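Local coordinates for hydroquinone dioxygenase small subunit (Pseudomonas sp., PDB 4ZXA), which is the smaller partner of a two-subunit dioxygenase of the cupin type that probably takes part in the oxidation of hydroquinone, at residues 55-60 with 152-157. Residues are numbered along the deposited sequence; the frame is centred on the assembly and turned at random.
Sequences VGLNLG and TIKGPL
Gly-60 O accepts a hydrogen bond from Lys-154 N at 3.0 Å, the one hydrogen bond that joins residues 55-60 to 152-157. It is close to straight, 162° at the hydrogen, although the donor nitrogen sits tilted 22° from the carbonyl plane. Ile-153 CG2 lies 3.3 Å from the same Gly-60 O; with CG1 beside the backbone N (chi1 -59°) and CG2 opposite it, the methyl and not the longer branch faces the glycine carbonyl. Lys-154 CB adds a looser touch at 3.7 Å from Gly-60 O. Beyond the backbone, the lysine chain bends at three successive torsions and runs past Leu-57, whose CD2 comes only loosely near, 4.3 Å from Lys-154 NZ; the ammonium itself is engaged in a salt bridge with Glu-160. Gly-60 closes the tight turn between strands 52-58 and 61-69; at its phi of 88° a CB would press on the carbonyl O of Leu-59. In the mixed sheet of this cupin domain strand 61-69 pairs with 145-153, Val-62 bonding to Thr-152, and the Gly-60 bond carries that pairing into the turn. Within the two segments aliphatic carbons flank the acceptor, a weakly polar surround that would probably strengthen the bond's electrostatic part.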
# COMPACT_ATOMS: atom_id res chain seq x y z
N VAL A 55 23.80 -24.00 13.74
CA VAL A 55 23.55 -22.81 12.92
C VAL A 55 22.38 -22.02 13.47
O VAL A 55 22.17 -20.87 13.10
CB VAL A 55 23.32 -23.17 11.42
CG1 VAL A 55 24.61 -23.73 10.82
CG2 VAL A 55 22.21 -24.19 11.27
N GLY A 56 21.63 -22.62 14.39
CA GLY A 56 20.59 -21.90 15.10
C GLY A 56 20.55 -22.36 16.55
O GLY A 56 20.62 -23.56 16.82
N LEU A 57 20.44 -21.41 17.47
CA LEU A 57 20.38 -21.73 18.89
C LEU A 57 19.33 -20.88 19.64
O LEU A 57 19.44 -19.65 19.69
CB LEU A 57 21.75 -21.56 19.54
CG LEU A 57 21.80 -21.76 21.05
CD1 LEU A 57 21.31 -23.14 21.44
CD2 LEU A 57 23.22 -21.53 21.55
N ASN A 58 18.33 -21.54 20.23
CA ASN A 58 17.28 -20.82 20.95
C ASN A 58 16.96 -21.48 22.27
O ASN A 58 16.34 -22.55 22.30
CB ASN A 58 16.01 -20.68 20.10
CG ASN A 58 15.03 -19.64 20.67
OD1 ASN A 58 14.98 -19.43 21.87
ND2 ASN A 58 14.27 -18.99 19.79
N LEU A 59 17.38 -20.86 23.36
CA LEU A 59 17.16 -21.44 24.68
C LEU A 59 17.52 -22.94 24.73
O LEU A 59 16.77 -23.76 25.26
CB LEU A 59 15.70 -21.25 25.11
CG LEU A 59 15.50 -21.35 26.63
CD1 LEU A 59 16.04 -20.09 27.30
CD2 LEU A 59 14.04 -21.59 26.97
N GLY A 60 18.66 -23.30 24.15
CA GLY A 60 19.12 -24.67 24.26
C GLY A 60 18.59 -25.59 23.18
O GLY A 60 19.03 -26.72 23.06
N THR A 152 17.11 -30.55 16.92
CA THR A 152 17.38 -31.29 18.15
C THR A 152 17.69 -30.35 19.32
O THR A 152 17.30 -29.18 19.29
CB THR A 152 18.52 -32.34 17.94
OG1 THR A 152 18.63 -33.18 19.10
CG2 THR A 152 19.86 -31.65 17.68
N ILE A 153 18.40 -30.86 20.33
CA ILE A 153 18.76 -30.06 21.50
C ILE A 153 20.27 -30.06 21.70
O ILE A 153 20.91 -31.08 21.53
CB ILE A 153 18.06 -30.61 22.75
CG1 ILE A 153 16.53 -30.59 22.54
CG2 ILE A 153 18.49 -29.85 24.01
CD1 ILE A 153 15.72 -31.13 23.70
N LYS A 154 20.84 -28.91 22.06
CA LYS A 154 22.29 -28.80 22.25
C LYS A 154 22.77 -29.95 23.13
O LYS A 154 22.23 -30.18 24.21
CB LYS A 154 22.66 -27.45 22.88
CG LYS A 154 23.95 -26.82 22.33
CD LYS A 154 25.04 -26.82 23.37
CE LYS A 154 25.19 -25.48 24.06
NZ LYS A 154 25.88 -24.51 23.19
N GLY A 155 23.78 -30.67 22.64
CA GLY A 155 24.36 -31.80 23.35
C GLY A 155 25.87 -31.89 23.23
O GLY A 155 26.52 -30.97 22.73
N PRO A 156 26.45 -33.01 23.69
CA PRO A 156 27.90 -33.27 23.73
C PRO A 156 28.55 -33.19 22.35
O PRO A 156 29.73 -32.83 22.28
CB PRO A 156 27.99 -34.71 24.23
CG PRO A 156 26.72 -34.96 24.94
CD PRO A 156 25.67 -34.15 24.22
N LEU A 157 27.80 -33.54 21.30
CA LEU A 157 28.29 -33.54 19.92
C LEU A 157 28.10 -32.22 19.16
O LEU A 157 28.61 -32.06 18.05
CB LEU A 157 27.59 -34.65 19.12
CG LEU A 157 28.05 -36.10 19.27
CD1 LEU A 157 28.89 -36.34 20.54
CD2 LEU A 157 26.86 -37.07 19.20